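Local atomic coordinates of T-lymphoma invasion and metastasis-inducing protein 1 (Homo sapiens, PDB entry 4K2P), a protein that probably acts as a guanine nucleotide exchange factor for Rac, its PH-CC-Ex region binding phosphoinositides and partner proteins such as Par-3. Residues 182-196 against 208-221. The protein carries 5 engineered substitutions. Residues are numbered along the deposited sequence; the frame is centred on the assembly and turned at random.
Sequences EQNLEQFQMDLFRFR and PNPKRLLAFASRPT. With CA (calcium ion), chain E.
The F193 ring is held between P208 and L213. CG of P208 lies over one face, 3.8 Å from the centroid of the F193 ring. CD2 of L213 lies over the opposite face, 3.9 Å from the F193 ring centroid. Both are CH-pi contacts. N209 O sits at the ring edge. CD2 of L213 also meets CE of M190. A second flat pair is Q189 on F216: amide and ring are stacked, their planes only 11° apart. The Q189 chain bends at chi2 (-73°), which folds the amide over one face of the ring; CG lies over the same face. Q189 NE2 comes within 3.4 Å of F216 CZ.

The polar end centres on E186 OE2. T221 OG1 donates to the syn lone pair of E186 OE2 at 2.6 Å. S218 N, at the N-cap position of helix 219-228, donates to E186 OE2 at 2.9 Å in a nearly straight bond (174°), from above the carboxylate plane. E186 OE1 accepts from a water shared with Q183 and S218, and forms a salt bridge with R243. With alanine in place of E186, S218 N and T221 OG1 would probably lose this acceptor and R243 this counter-charge.

Helix 210-214 runs nearly antiparallel to 182-196, within the CC-Ex region. Helix 133-161 packs against F188 and Q189. Helix 233-241 touches M190 and F193, and so does strand 75-78 of the PH domain.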
# COMPACT_ATOMS: atom_id res chain seq x y z
N GLU A 182 -6.00 7.96 17.10
CA GLU A 182 -5.64 6.58 16.85
C GLU A 182 -5.67 6.30 15.35
O GLU A 182 -4.76 5.70 14.78
CB GLU A 182 -6.59 5.66 17.60
CG GLU A 182 -6.28 4.20 17.47
CD GLU A 182 -7.17 3.37 18.36
OE1 GLU A 182 -8.40 3.38 18.17
OE2 GLU A 182 -6.63 2.72 19.28
N GLN A 183 -6.74 6.76 14.71
CA GLN A 183 -6.93 6.59 13.29
C GLN A 183 -5.92 7.41 12.47
O GLN A 183 -5.42 6.94 11.45
CB GLN A 183 -8.37 6.98 12.94
CG GLN A 183 -8.85 6.43 11.62
CD GLN A 183 -10.30 6.00 11.68
OE1 GLN A 183 -11.15 6.53 10.95
NE2 GLN A 183 -10.60 5.03 12.53
N ASN A 184 -5.62 8.62 12.94
CA ASN A 184 -4.64 9.49 12.29
C ASN A 184 -3.29 8.82 12.29
O ASN A 184 -2.55 8.89 11.31
CB ASN A 184 -4.52 10.84 12.99
CG ASN A 184 -5.72 11.73 12.78
OD1 ASN A 184 -6.59 11.44 11.97
ND2 ASN A 184 -5.76 12.83 13.51
N LEU A 185 -2.97 8.17 13.40
CA LEU A 185 -1.67 7.55 13.59
C LEU A 185 -1.54 6.31 12.70
O LEU A 185 -0.46 6.03 12.20
CB LEU A 185 -1.46 7.21 15.07
CG LEU A 185 -1.17 8.44 15.93
CD1 LEU A 185 -1.31 8.15 17.42
CD2 LEU A 185 0.22 8.97 15.64
N GLU A 186 -2.63 5.59 12.49
CA GLU A 186 -2.63 4.48 11.54
C GLU A 186 -2.29 4.96 10.14
O GLU A 186 -1.51 4.33 9.43
CB GLU A 186 -3.98 3.79 11.49
CG GLU A 186 -4.26 2.83 12.61
CD GLU A 186 -5.58 2.12 12.40
OE1 GLU A 186 -6.59 2.81 12.12
OE2 GLU A 186 -5.62 0.88 12.48
N GLN A 187 -2.90 6.07 9.76
CA GLN A 187 -2.72 6.67 8.44
C GLN A 187 -1.28 7.15 8.28
O GLN A 187 -0.66 6.93 7.25
CB GLN A 187 -3.71 7.82 8.25
CG GLN A 187 -3.54 8.64 6.97
CD GLN A 187 -3.96 7.90 5.72
OE1 GLN A 187 -5.16 7.71 5.47
NE2 GLN A 187 -2.99 7.48 4.92
N PHE A 188 -0.75 7.79 9.32
CA PHE A 188 0.58 8.37 9.28
C PHE A 188 1.64 7.27 9.20
O PHE A 188 2.63 7.42 8.47
CB PHE A 188 0.86 9.23 10.51
CG PHE A 188 0.10 10.54 10.55
CD1 PHE A 188 -0.33 11.16 9.40
CD2 PHE A 188 -0.16 11.15 11.77
CE1 PHE A 188 -1.02 12.37 9.45
CE2 PHE A 188 -0.85 12.35 11.82
CZ PHE A 188 -1.28 12.96 10.66
N GLN A 189 1.44 6.19 9.94
CA GLN A 189 2.42 5.10 10.00
C GLN A 189 2.43 4.33 8.69
O GLN A 189 3.46 3.81 8.28
CB GLN A 189 2.12 4.15 11.15
CG GLN A 189 2.33 4.74 12.53
CD GLN A 189 3.79 4.90 12.87
OE1 GLN A 189 4.67 4.58 12.08
NE2 GLN A 189 4.06 5.39 14.06
N MET A 190 1.26 4.23 8.07
CA MET A 190 1.13 3.61 6.78
C MET A 190 1.85 4.46 5.72
O MET A 190 2.57 3.93 4.88
CB MET A 190 -0.35 3.44 6.43
CG MET A 190 -0.62 2.69 5.15
SD MET A 190 0.00 0.99 5.17
CE MET A 190 -0.96 0.29 6.52
N ASP A 191 1.68 5.78 5.78
CA ASP A 191 2.32 6.67 4.82
C ASP A 191 3.83 6.66 4.98
O ASP A 191 4.57 6.66 4.01
CB ASP A 191 1.78 8.10 4.96
CG ASP A 191 0.39 8.27 4.37
OD1 ASP A 191 0.02 7.52 3.44
OD2 ASP A 191 -0.35 9.15 4.84
N LEU A 192 4.27 6.61 6.23
CA LEU A 192 5.69 6.58 6.56
C LEU A 192 6.35 5.30 6.05
O LEU A 192 7.46 5.33 5.52
CB LEU A 192 5.87 6.70 8.07
CG LEU A 192 7.30 6.65 8.62
CD1 LEU A 192 8.17 7.69 7.97
CD2 LEU A 192 7.27 6.83 10.13
N PHE A 193 5.67 4.18 6.22
CA PHE A 193 6.15 2.88 5.76
C PHE A 193 6.26 2.92 4.24
O PHE A 193 7.23 2.44 3.66
CB PHE A 193 5.20 1.77 6.23
CG PHE A 193 5.56 0.39 5.75
CD1 PHE A 193 5.05 -0.10 4.56
CD2 PHE A 193 6.36 -0.43 6.52
CE1 PHE A 193 5.36 -1.38 4.13
CE2 PHE A 193 6.67 -1.71 6.10
CZ PHE A 193 6.17 -2.18 4.91
N ARG A 194 5.26 3.52 3.61
CA ARG A 194 5.19 3.61 2.16
C ARG A 194 6.34 4.44 1.60
O ARG A 194 6.99 4.04 0.64
CB ARG A 194 3.84 4.19 1.74
CG ARG A 194 3.65 4.27 0.24
CD ARG A 194 2.19 4.35 -0.14
NE ARG A 194 1.53 5.54 0.42
CZ ARG A 194 1.63 6.76 -0.08
NH1 ARG A 194 2.39 6.99 -1.14
NH2 ARG A 194 0.98 7.77 0.49
N PHE A 195 6.60 5.60 2.20
CA PHE A 195 7.67 6.45 1.73
C PHE A 195 9.01 5.78 1.98
O PHE A 195 9.94 5.94 1.20
CB PHE A 195 7.62 7.84 2.39
CG PHE A 195 6.58 8.74 1.80
CD1 PHE A 195 6.71 9.21 0.51
CD2 PHE A 195 5.47 9.12 2.53
CE1 PHE A 195 5.75 10.04 -0.04
CE2 PHE A 195 4.51 9.95 1.98
CZ PHE A 195 4.65 10.41 0.69
N ARG A 196 9.10 5.01 3.06
CA ARG A 196 10.33 4.28 3.34
C ARG A 196 10.54 3.15 2.33
O ARG A 196 11.67 2.76 2.05
CB ARG A 196 10.31 3.73 4.76
CG ARG A 196 10.68 4.76 5.80
CD ARG A 196 10.59 4.22 7.20
NE ARG A 196 11.02 5.22 8.17
CZ ARG A 196 10.63 5.26 9.44
NH1 ARG A 196 9.77 4.37 9.92
NH2 ARG A 196 11.11 6.21 10.24
N PRO A 208 11.35 -1.49 4.78
CA PRO A 208 11.02 -1.38 6.21
C PRO A 208 10.33 -2.64 6.73
O PRO A 208 9.68 -3.33 5.95
CB PRO A 208 10.08 -0.18 6.27
CG PRO A 208 9.54 -0.05 4.89
CD PRO A 208 10.64 -0.48 3.98
N ASN A 209 10.45 -2.91 8.02
CA ASN A 209 9.96 -4.14 8.62
C ASN A 209 8.42 -4.23 8.63
O ASN A 209 7.77 -3.37 9.22
CB ASN A 209 10.50 -4.27 10.05
CG ASN A 209 10.18 -5.61 10.68
OD1 ASN A 209 9.03 -5.94 10.91
ND2 ASN A 209 11.22 -6.39 10.98
N PRO A 210 7.84 -5.27 8.01
CA PRO A 210 6.37 -5.36 7.97
C PRO A 210 5.73 -5.60 9.34
O PRO A 210 4.66 -5.08 9.61
CB PRO A 210 6.10 -6.56 7.04
CG PRO A 210 7.41 -6.90 6.42
CD PRO A 210 8.47 -6.42 7.33
N LYS A 211 6.37 -6.42 10.18
CA LYS A 211 5.83 -6.72 11.50
C LYS A 211 5.71 -5.47 12.37
O LYS A 211 4.76 -5.35 13.14
CB LYS A 211 6.69 -7.77 12.21
CG LYS A 211 6.48 -9.19 11.70
CD LYS A 211 5.06 -9.64 12.00
CE LYS A 211 4.97 -11.12 12.35
NZ LYS A 211 5.39 -12.03 11.25
N ARG A 212 6.65 -4.55 12.25
CA ARG A 212 6.58 -3.30 12.99
C ARG A 212 5.36 -2.48 12.60
O ARG A 212 4.75 -1.84 13.44
CB ARG A 212 7.83 -2.46 12.78
CG ARG A 212 9.00 -2.83 13.66
CD ARG A 212 10.07 -1.76 13.56
NE ARG A 212 11.29 -2.13 14.27
CZ ARG A 212 11.49 -1.90 15.57
NH1 ARG A 212 10.55 -1.32 16.30
NH2 ARG A 212 12.63 -2.26 16.14
N LEU A 213 5.01 -2.50 11.31
CA LEU A 213 3.86 -1.72 10.86
C LEU A 213 2.58 -2.31 11.40
O LEU A 213 1.70 -1.58 11.86
CB LEU A 213 3.79 -1.65 9.34
CG LEU A 213 2.57 -0.93 8.76
CD1 LEU A 213 2.55 0.54 9.16
CD2 LEU A 213 2.51 -1.07 7.25
N LEU A 214 2.45 -3.63 11.33
CA LEU A 214 1.21 -4.28 11.74
C LEU A 214 0.86 -4.03 13.20
O LEU A 214 -0.31 -4.02 13.57
CB LEU A 214 1.27 -5.78 11.47
CG LEU A 214 0.92 -6.15 10.04
CD1 LEU A 214 1.31 -7.58 9.76
CD2 LEU A 214 -0.57 -5.94 9.78
N ALA A 215 1.88 -3.84 14.03
CA ALA A 215 1.66 -3.58 15.44
C ALA A 215 0.89 -2.27 15.67
O ALA A 215 0.33 -2.06 16.73
CB ALA A 215 2.99 -3.55 16.18
N PHE A 216 0.87 -1.39 14.67
CA PHE A 216 0.15 -0.12 14.77
C PHE A 216 -1.32 -0.23 14.39
O PHE A 216 -2.07 0.73 14.55
CB PHE A 216 0.82 0.94 13.89
CG PHE A 216 2.13 1.43 14.42
CD1 PHE A 216 2.17 2.18 15.58
CD2 PHE A 216 3.31 1.13 13.77
CE1 PHE A 216 3.36 2.62 16.09
CE2 PHE A 216 4.52 1.56 14.27
CZ PHE A 216 4.54 2.32 15.44
N ALA A 217 -1.74 -1.38 13.90
CA ALA A 217 -3.15 -1.58 13.58
C ALA A 217 -3.99 -1.53 14.85
O ALA A 217 -3.72 -2.23 15.82
CB ALA A 217 -3.36 -2.91 12.85
N SER A 218 -5.01 -0.69 14.83
CA SER A 218 -5.94 -0.54 15.94
C SER A 218 -6.85 -1.75 16.07
O SER A 218 -6.85 -2.62 15.19
CB SER A 218 -6.77 0.72 15.75
OG SER A 218 -7.77 0.50 14.77
N ARG A 219 -7.61 -1.83 17.15
CA ARG A 219 -8.51 -2.96 17.34
C ARG A 219 -9.56 -3.04 16.23
O ARG A 219 -9.76 -4.12 15.67
CB ARG A 219 -9.19 -2.91 18.72
CG ARG A 219 -10.08 -4.11 18.99
CD ARG A 219 -10.74 -4.04 20.35
NE ARG A 219 -11.80 -5.04 20.48
CZ ARG A 219 -11.76 -6.10 21.28
NH1 ARG A 219 -10.70 -6.35 22.01
NH2 ARG A 219 -12.79 -6.93 21.33
N PRO A 220 -10.21 -1.92 15.88
CA PRO A 220 -11.19 -2.02 14.79
C PRO A 220 -10.59 -2.49 13.47
O PRO A 220 -11.23 -3.23 12.73
CB PRO A 220 -11.73 -0.59 14.65
CG PRO A 220 -11.42 0.08 15.93
CD PRO A 220 -10.24 -0.60 16.53
N THR A 221 -9.35 -2.09 13.20
CA THR A 221 -8.70 -2.48 11.96
C THR A 221 -8.34 -3.98 12.00
O THR A 221 -8.42 -4.67 10.99
CB THR A 221 -7.44 -1.63 11.71
OG1 THR A 221 -7.83 -0.25 11.59
CG2 THR A 221 -6.75 -2.05 10.43
CA CA E . -8.28 11.46 10.40
O HOH W 1 -7.18 0.17 19.35
O HOH W 2 -8.75 2.93 14.02
O HOH W 3 -8.74 12.34 8.17
O HOH W 4 -9.15 10.12 12.18
O HOH W 5 -10.59 12.16 10.69
O HOH W 6 -6.58 10.12 9.28
O HOH W 7 -7.44 13.74 10.65